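Local coordinates for hypothetical protein AF1704 (PDB 1ZBM) that probably converts cyclic dehypoxanthine futalosine into 1,4-dihydroxy-6-naphthoate, a carbon-carbon lyase step of menaquinone biosynthesis, at residues 129-137 / 144-152; 64-72 / 111-120. One frame throughout, in Å; residues are numbered along the deposited sequence.

Contact 1: residues 129-137 / 144-152; sequences VEMPFDRII and EVDAGLLIH
Phe133 meets His152, the predicted proton acceptor, and its side chain can be followed from CB through CG and CD2 to CE2 against the imidazole. With chi1 at 89°, CG lies between the backbone N and the carbonyl carbon, which swings the ring out over the histidine. CB comes within 4.0 Å of His152 CD2, and CG closes to 3.8 Å of that same atom. The shortest approach belongs to Phe133 CD2, 3.5 Å from His152 CD2, after which CE2 recedes to 4.1 Å. The pair is T-shaped: the imidazole turns its edge to the phenyl face, planes 72° apart. At the far end, Arg135 reaches out on an extended chain and NH2 donates to Glu144 OE1 at 3.0 Å, a salt bridge bent to 142° at the hydrogen and met on the syn side of the carboxylate. A leucine in place of Arg135 would probably leave the Glu144 carboxylate without this positive mate and free to turn. In the middle, Ile136 CG2 lies 3.5 Å from Gly148 CA, where a beta-carbon would clash, while Ile137 CD1 touches Leu150 CD2 at 3.7 Å. Strands 127-130 and 147-150 are parallel with strand 105-108 between them, so helix 136-141 makes a beta-alpha-beta crossover; Ala107 of the middle strand meets Met131 (a selenomethionine) and Ile136 beneath it.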
loop_
_atom_site.group_PDB
_atom_site.type_symbol
_atom_site.label_atom_id
_atom_site.label_comp_id
_atom_site.label_asym_id
_atom_site.label_seq_id
_atom_site.Cartn_x
_atom_site.Cartn_y
_atom_site.Cartn_z
ATOM N N VAL A 129 8.642 0.497 17.206
ATOM C CA VAL A 129 7.589 0.161 18.154
ATOM C C VAL A 129 6.332 -0.300 17.428
ATOM O O VAL A 129 5.509 0.521 17.026
ATOM C CB VAL A 129 7.239 1.372 19.039
ATOM C CG1 VAL A 129 6.250 0.962 20.128
ATOM C CG2 VAL A 129 8.502 1.944 19.658
ATOM N N GLU A 130 6.205 -1.615 17.256
ATOM C CA GLU A 130 5.051 -2.218 16.591
ATOM C C GLU A 130 3.793 -1.567 17.156
ATOM O O GLU A 130 3.646 -1.454 18.374
ATOM C CB GLU A 130 5.017 -3.723 16.867
ATOM C CG GLU A 130 4.015 -4.497 16.021
ATOM C CD GLU A 130 4.559 -4.856 14.647
ATOM O OE1 GLU A 130 3.811 -5.476 13.850
ATOM O OE2 GLU A 130 5.735 -4.521 14.370
HETATM N N MSE A 131 2.881 -1.156 16.278
HETATM C CA MSE A 131 1.670 -0.477 16.718
HETATM C C MSE A 131 0.688 -0.279 15.550
HETATM O O MSE A 131 1.102 -0.014 14.425
HETATM C CB MSE A 131 2.097 0.877 17.300
HETATM C CG MSE A 131 0.991 1.813 17.720
HETATM SE SE MSE A 131 1.686 3.558 18.258
HETATM C CE MSE A 131 2.946 2.972 19.619
ATOM N N PRO A 132 -0.627 -0.413 15.804
ATOM C CA PRO A 132 -1.638 -0.234 14.748
ATOM C C PRO A 132 -1.564 1.183 14.168
ATOM O O PRO A 132 -1.306 2.137 14.899
ATOM C CB PRO A 132 -2.957 -0.524 15.475
ATOM C CG PRO A 132 -2.665 -0.123 16.887
ATOM C CD PRO A 132 -1.265 -0.657 17.110
ATOM N N PHE A 133 -1.788 1.318 12.862
ATOM C CA PHE A 133 -1.687 2.624 12.218
ATOM C C PHE A 133 -2.556 3.699 12.871
ATOM O O PHE A 133 -2.126 4.841 13.040
ATOM C CB PHE A 133 -2.032 2.529 10.720
ATOM C CG PHE A 133 -3.496 2.708 10.421
ATOM C CD1 PHE A 133 -4.403 1.692 10.694
ATOM C CD2 PHE A 133 -3.976 3.923 9.926
ATOM C CE1 PHE A 133 -5.764 1.878 10.487
ATOM C CE2 PHE A 133 -5.338 4.122 9.713
ATOM C CZ PHE A 133 -6.233 3.096 9.996
ATOM N N ASP A 134 -3.772 3.319 13.245
ATOM C CA ASP A 134 -4.722 4.234 13.858
ATOM C C ASP A 134 -4.313 4.735 15.248
ATOM O O ASP A 134 -5.160 5.175 16.027
ATOM C CB ASP A 134 -6.098 3.571 13.936
ATOM C CG ASP A 134 -6.056 2.245 14.652
ATOM O OD1 ASP A 134 -5.623 2.214 15.819
ATOM O OD2 ASP A 134 -6.447 1.223 14.049
ATOM N N ARG A 135 -3.029 4.667 15.573
ATOM C CA ARG A 135 -2.598 5.159 16.868
ATOM C C ARG A 135 -1.256 5.856 16.800
ATOM O O ARG A 135 -0.780 6.407 17.787
ATOM C CB ARG A 135 -2.544 4.031 17.894
ATOM C CG ARG A 135 -2.700 4.564 19.287
ATOM C CD ARG A 135 -2.841 3.470 20.310
ATOM N NE ARG A 135 -3.047 4.012 21.653
ATOM C CZ ARG A 135 -2.265 4.920 22.237
ATOM N NH1 ARG A 135 -2.539 5.341 23.474
ATOM N NH2 ARG A 135 -1.214 5.411 21.592
ATOM N N ILE A 136 -0.659 5.848 15.615
ATOM C CA ILE A 136 0.639 6.476 15.407
ATOM C C ILE A 136 0.624 7.973 15.703
ATOM O O ILE A 136 1.475 8.466 16.434
ATOM C CB ILE A 136 1.114 6.319 13.964
ATOM C CG1 ILE A 136 1.001 4.856 13.529
ATOM C CG2 ILE A 136 2.528 6.846 13.838
ATOM C CD1 ILE A 136 1.923 3.905 14.226
ATOM N N ILE A 137 -0.335 8.690 15.122
ATOM C CA ILE A 137 -0.411 10.128 15.311
ATOM C C ILE A 137 -0.567 10.512 16.767
ATOM O O ILE A 137 0.144 11.384 17.268
ATOM C CB ILE A 137 -1.567 10.745 14.514
ATOM C CG1 ILE A 137 -1.324 10.555 13.020
ATOM C CG2 ILE A 137 -1.672 12.241 14.823
ATOM C CD1 ILE A 137 -0.175 11.381 12.487
ATOM N N GLU A 144 4.607 9.605 23.277
ATOM C CA GLU A 144 4.660 8.216 23.702
ATOM C C GLU A 144 5.877 7.612 22.993
ATOM O O GLU A 144 6.479 6.642 23.457
ATOM C CB GLU A 144 3.381 7.539 23.248
ATOM C CG GLU A 144 3.154 6.133 23.732
ATOM C CD GLU A 144 1.804 5.625 23.268
ATOM O OE1 GLU A 144 0.792 6.305 23.570
ATOM O OE2 GLU A 144 1.757 4.563 22.600
ATOM N N VAL A 145 6.226 8.219 21.861
ATOM C CA VAL A 145 7.364 7.806 21.063
ATOM C C VAL A 145 8.071 9.064 20.541
ATOM O O VAL A 145 7.594 10.183 20.754
ATOM C CB VAL A 145 6.913 6.915 19.876
ATOM C CG1 VAL A 145 6.272 5.634 20.403
ATOM C CG2 VAL A 145 5.909 7.672 18.996
ATOM N N ASP A 146 9.211 8.906 19.878
ATOM C CA ASP A 146 9.902 10.081 19.346
ATOM C C ASP A 146 9.383 10.430 17.965
ATOM O O ASP A 146 9.330 11.602 17.589
ATOM C CB ASP A 146 11.410 9.840 19.256
ATOM C CG ASP A 146 12.035 9.537 20.610
ATOM O OD1 ASP A 146 12.113 8.349 20.978
ATOM O OD2 ASP A 146 12.435 10.495 21.301
ATOM N N ALA A 147 9.004 9.406 17.207
ATOM C CA ALA A 147 8.511 9.624 15.855
ATOM C C ALA A 147 7.569 8.527 15.396
ATOM O O ALA A 147 7.475 7.479 16.028
ATOM C CB ALA A 147 9.684 9.741 14.893
ATOM N N GLY A 148 6.870 8.789 14.293
ATOM C CA GLY A 148 5.930 7.827 13.752
ATOM C C GLY A 148 6.013 7.709 12.244
ATOM O O GLY A 148 6.230 8.701 11.545
ATOM N N LEU A 149 5.853 6.486 11.751
ATOM C CA LEU A 149 5.888 6.209 10.322
ATOM C C LEU A 149 4.445 6.195 9.822
ATOM O O LEU A 149 3.611 5.456 10.339
ATOM C CB LEU A 149 6.549 4.850 10.078
ATOM C CG LEU A 149 6.797 4.425 8.629
ATOM C CD1 LEU A 149 7.698 5.448 7.919
ATOM C CD2 LEU A 149 7.458 3.062 8.642
ATOM N N LEU A 150 4.157 7.017 8.819
ATOM C CA LEU A 150 2.816 7.133 8.257
ATOM C C LEU A 150 2.764 6.583 6.844
ATOM O O LEU A 150 3.385 7.141 5.939
ATOM C CB LEU A 150 2.407 8.604 8.214
ATOM C CG LEU A 150 2.634 9.380 9.499
ATOM C CD1 LEU A 150 2.421 10.865 9.276
ATOM C CD2 LEU A 150 1.683 8.841 10.568
ATOM N N ILE A 151 2.002 5.513 6.648
ATOM C CA ILE A 151 1.889 4.916 5.327
ATOM C C ILE A 151 0.569 5.221 4.633
ATOM O O ILE A 151 0.410 4.957 3.437
ATOM C CB ILE A 151 2.070 3.379 5.392
ATOM C CG1 ILE A 151 0.841 2.727 6.035
ATOM C CG2 ILE A 151 3.301 3.050 6.214
ATOM C CD1 ILE A 151 0.910 1.214 6.079
ATOM N N HIS A 152 -0.383 5.776 5.374
ATOM C CA HIS A 152 -1.683 6.098 4.789
ATOM C C HIS A 152 -1.844 7.600 4.573
ATOM O O HIS A 152 -0.865 8.287 4.299
ATOM C CB HIS A 152 -2.806 5.542 5.662
ATOM C CG HIS A 152 -2.795 4.047 5.765
ATOM N ND1 HIS A 152 -3.031 3.224 4.683
ATOM C CD2 HIS A 152 -2.527 3.227 6.809
ATOM C CE1 HIS A 152 -2.908 1.962 5.057
ATOM N NE2 HIS A 152 -2.601 1.936 6.343
#

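Contact 2: residues 64-72 / 111-120; sequences ISAHAYALL and RYTTANLLLK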
loop_
_atom_site.group_PDB
_atom_site.type_symbol
_atom_site.label_atom_id
_atom_site.label_comp_id
_atom_site.label_asym_id
_atom_site.label_seq_id
_atom_site.Cartn_x
_atom_site.Cartn_y
_atom_site.Cartn_z
ATOM N N ILE A 64 -1.097 -6.491 -0.833
ATOM C CA ILE A 64 0.049 -6.843 -0.001
ATOM C C ILE A 64 1.233 -5.931 -0.283
ATOM O O ILE A 64 1.525 -5.620 -1.436
ATOM C CB ILE A 64 0.490 -8.299 -0.247
ATOM C CG1 ILE A 64 1.587 -8.687 0.741
ATOM C CG2 ILE A 64 1.036 -8.446 -1.659
ATOM C CD1 ILE A 64 2.045 -10.115 0.604
ATOM N N SER A 65 1.920 -5.523 0.778
ATOM C CA SER A 65 3.086 -4.649 0.677
ATOM C C SER A 65 4.172 -5.271 -0.193
ATOM O O SER A 65 4.357 -6.486 -0.174
ATOM C CB SER A 65 3.651 -4.383 2.075
ATOM O OG SER A 65 2.716 -3.699 2.884
ATOM N N ALA A 66 4.893 -4.456 -0.957
ATOM C CA ALA A 66 5.956 -5.013 -1.792
ATOM C C ALA A 66 6.935 -5.769 -0.886
ATOM O O ALA A 66 7.381 -6.865 -1.222
ATOM C CB ALA A 66 6.687 -3.906 -2.561
ATOM N N HIS A 67 7.262 -5.180 0.258
ATOM C CA HIS A 67 8.162 -5.802 1.223
ATOM C C HIS A 67 7.732 -7.253 1.491
ATOM O O HIS A 67 8.469 -8.198 1.209
ATOM C CB HIS A 67 8.131 -5.005 2.527
ATOM C CG HIS A 67 8.973 -5.586 3.623
ATOM N ND1 HIS A 67 8.926 -5.117 4.918
ATOM C CD2 HIS A 67 9.887 -6.586 3.621
ATOM C CE1 HIS A 67 9.773 -5.802 5.667
ATOM N NE2 HIS A 67 10.369 -6.701 4.904
ATOM N N ALA A 68 6.528 -7.408 2.032
ATOM C CA ALA A 68 5.974 -8.711 2.355
ATOM C C ALA A 68 6.045 -9.686 1.183
ATOM O O ALA A 68 6.383 -10.858 1.361
ATOM C CB ALA A 68 4.537 -8.556 2.821
ATOM N N TYR A 69 5.740 -9.198 -0.015
ATOM C CA TYR A 69 5.759 -10.030 -1.211
ATOM C C TYR A 69 7.050 -10.818 -1.373
ATOM O O TYR A 69 7.034 -11.963 -1.830
ATOM C CB TYR A 69 5.539 -9.180 -2.469
ATOM C CG TYR A 69 5.559 -10.012 -3.732
ATOM C CD1 TYR A 69 4.543 -10.928 -3.989
ATOM C CD2 TYR A 69 6.641 -9.965 -4.615
ATOM C CE1 TYR A 69 4.603 -11.782 -5.081
ATOM C CE2 TYR A 69 6.709 -10.826 -5.720
ATOM C CZ TYR A 69 5.676 -11.733 -5.933
ATOM O OH TYR A 69 5.723 -12.623 -6.976
ATOM N N ALA A 70 8.172 -10.209 -1.002
ATOM C CA ALA A 70 9.457 -10.892 -1.137
ATOM C C ALA A 70 9.521 -12.164 -0.284
ATOM O O ALA A 70 10.308 -13.069 -0.574
ATOM C CB ALA A 70 10.592 -9.948 -0.767
ATOM N N LEU A 71 8.676 -12.235 0.744
ATOM C CA LEU A 71 8.630 -13.393 1.638
ATOM C C LEU A 71 7.511 -14.386 1.282
ATOM O O LEU A 71 7.209 -15.295 2.062
ATOM C CB LEU A 71 8.456 -12.933 3.093
ATOM C CG LEU A 71 9.599 -12.178 3.775
ATOM C CD1 LEU A 71 9.093 -11.482 5.025
ATOM C CD2 LEU A 71 10.721 -13.147 4.124
ATOM N N LEU A 72 6.898 -14.219 0.113
ATOM C CA LEU A 72 5.831 -15.120 -0.305
ATOM C C LEU A 72 5.620 -15.188 -1.815
ATOM O O LEU A 72 4.517 -15.456 -2.296
ATOM C CB LEU A 72 4.535 -14.745 0.416
ATOM C CG LEU A 72 4.292 -13.246 0.524
ATOM C CD1 LEU A 72 3.455 -12.802 -0.667
ATOM C CD2 LEU A 72 3.583 -12.919 1.830
ATOM N N ARG A 111 5.428 -4.450 10.687
ATOM C CA ARG A 111 6.753 -4.961 10.378
ATOM C C ARG A 111 6.985 -5.278 8.907
ATOM O O ARG A 111 8.058 -5.025 8.382
ATOM C CB ARG A 111 7.036 -6.230 11.183
ATOM C CG ARG A 111 8.428 -6.743 10.926
ATOM C CD ARG A 111 8.605 -8.157 11.407
ATOM N NE ARG A 111 8.491 -8.246 12.862
ATOM C CZ ARG A 111 8.899 -9.290 13.576
ATOM N NH1 ARG A 111 8.750 -9.285 14.893
ATOM N NH2 ARG A 111 9.463 -10.332 12.969
ATOM N N TYR A 112 5.977 -5.835 8.249
ATOM C CA TYR A 112 6.116 -6.225 6.857
ATOM C C TYR A 112 5.737 -5.191 5.797
ATOM O O TYR A 112 5.690 -5.514 4.614
ATOM C CB TYR A 112 5.341 -7.524 6.627
ATOM C CG TYR A 112 5.920 -8.708 7.391
ATOM C CD1 TYR A 112 7.168 -9.237 7.061
ATOM C CD2 TYR A 112 5.238 -9.273 8.462
ATOM C CE1 TYR A 112 7.725 -10.302 7.786
ATOM C CE2 TYR A 112 5.783 -10.332 9.194
ATOM C CZ TYR A 112 7.023 -10.840 8.855
ATOM O OH TYR A 112 7.589 -11.858 9.594
ATOM N N THR A 113 5.481 -3.951 6.190
ATOM C CA THR A 113 5.127 -2.958 5.191
ATOM C C THR A 113 6.364 -2.478 4.473
ATOM O O THR A 113 7.476 -2.526 5.005
ATOM C CB THR A 113 4.483 -1.743 5.802
ATOM O OG1 THR A 113 5.470 -1.019 6.548
ATOM C CG2 THR A 113 3.353 -2.165 6.713
ATOM N N THR A 114 6.163 -2.013 3.251
ATOM C CA THR A 114 7.257 -1.499 2.452
ATOM C C THR A 114 7.886 -0.291 3.148
ATOM O O THR A 114 9.105 -0.105 3.113
ATOM C CB THR A 114 6.746 -1.111 1.066
ATOM O OG1 THR A 114 6.278 -2.292 0.404
ATOM C CG2 THR A 114 7.856 -0.483 0.240
ATOM N N ALA A 115 7.054 0.513 3.798
ATOM C CA ALA A 115 7.540 1.691 4.502
ATOM C C ALA A 115 8.502 1.305 5.622
ATOM O O ALA A 115 9.418 2.061 5.951
ATOM C CB ALA A 115 6.371 2.490 5.074
ATOM N N ASN A 116 8.296 0.139 6.226
ATOM C CA ASN A 116 9.195 -0.272 7.290
ATOM C C ASN A 116 10.535 -0.669 6.701
ATOM O O ASN A 116 11.589 -0.268 7.202
ATOM C CB ASN A 116 8.618 -1.434 8.083
ATOM C CG ASN A 116 8.692 -1.186 9.570
ATOM O OD1 ASN A 116 9.763 -0.853 10.104
ATOM N ND2 ASN A 116 7.561 -1.333 10.251
ATOM N N LEU A 117 10.491 -1.454 5.631
ATOM C CA LEU A 117 11.706 -1.887 4.961
ATOM C C LEU A 117 12.541 -0.648 4.616
ATOM O O LEU A 117 13.745 -0.610 4.879
ATOM C CB LEU A 117 11.355 -2.671 3.692
ATOM C CG LEU A 117 12.530 -3.144 2.823
ATOM C CD1 LEU A 117 13.481 -4.006 3.649
ATOM C CD2 LEU A 117 11.997 -3.941 1.630
ATOM N N LEU A 118 11.893 0.366 4.041
ATOM C CA LEU A 118 12.577 1.613 3.685
ATOM C C LEU A 118 13.227 2.279 4.907
ATOM O O LEU A 118 14.387 2.700 4.854
ATOM C CB LEU A 118 11.601 2.597 3.024
ATOM C CG LEU A 118 11.148 2.283 1.599
ATOM C CD1 LEU A 118 9.945 3.146 1.205
ATOM C CD2 LEU A 118 12.296 2.501 0.658
ATOM N N LEU A 119 12.476 2.382 5.998
ATOM C CA LEU A 119 12.993 2.985 7.214
ATOM C C LEU A 119 14.225 2.212 7.681
ATOM O O LEU A 119 15.264 2.802 7.972
ATOM C CB LEU A 119 11.918 2.983 8.309
ATOM C CG LEU A 119 12.290 3.565 9.690
ATOM C CD1 LEU A 119 12.681 5.024 9.542
ATOM C CD2 LEU A 119 11.109 3.431 10.654
ATOM N N LYS A 120 14.109 0.887 7.736
ATOM C CA LYS A 120 15.210 0.027 8.153
ATOM C C LYS A 120 16.433 0.167 7.247
ATOM O O LYS A 120 17.534 -0.205 7.637
ATOM C CB LYS A 120 14.734 -1.431 8.196
ATOM C CG LYS A 120 13.688 -1.703 9.291
ATOM C CD LYS A 120 12.780 -2.871 8.943
ATOM C CE LYS A 120 13.555 -4.165 8.826
ATOM N NZ LYS A 120 12.720 -5.227 8.189
HETATM O O HOH W 1 3.509 -1.385 2.520
#
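His67 and Thr114 are brought together by their first torsions: chi1 of 177° extends the imidazole away from the histidine's own backbone N toward residues 111-117, and chi1 of -64° turns Thr114 OG1 back to the start of helix 66-69. The hydroxyl accepts from His67 N at 3.1 Å and also bonds the carbonyl of Leu183, so it joins this helix start to strand 181-189. His67 ND1 donates to Thr113 O at 3.0 Å, with a 151° angle at the hydrogen; the acceptor lies near the ring plane, but the donor stands above the carbonyl plane, and Leu117 N shares the same oxygen. Leu117 CB covers one imidazole face in a CH-pi contact, 3.8 Å from the centroid. Thr113 caps its own helix, OG1 accepting from Asn116 N at 3.1 Å. On the outer side, Leu71 CD1 reaches Tyr112 CE1 at 3.3 Å. A water accepts from Thr114 N at 2.8 Å; the amide at the start of this helix thus holds a water, at a position consistent with the predicted role of Thr114 and Ala115 in binding substrate. With ND1 given to Thr113 O, the ammonium of Lys120, whose NZ lies 4.3 Å from His67 NE2, would probably disfavour a second proton on the ring.

In the fold
From the N terminus, the chain lays down strands 11-16, 39-44 and 61-65 of one five-stranded sheet, then opens contact 2 at 64-72. Strand 76-86 follows at the edge of that sheet, which strand 181-189 completes only later, and strands 92-95 and 105-108 begin the second before 111-120 returns to close the long loop. Contact 2 therefore ties the two sheets, consistent with the two lobes of a periplasmic-binding-protein-like fold. Helix 114-122 leads to strand 127-130, where contact 1 opens; it closes a much shorter loop around helix 136-141, wholly within the second lobe. The loops run in series, neither nesting nor crossing. They nevertheless touch, Ile151 CG2 lying 3.3 Å from Ala115 CB, bringing the predicted substrate-binding and proton-acceptor positions into one neighbourhood.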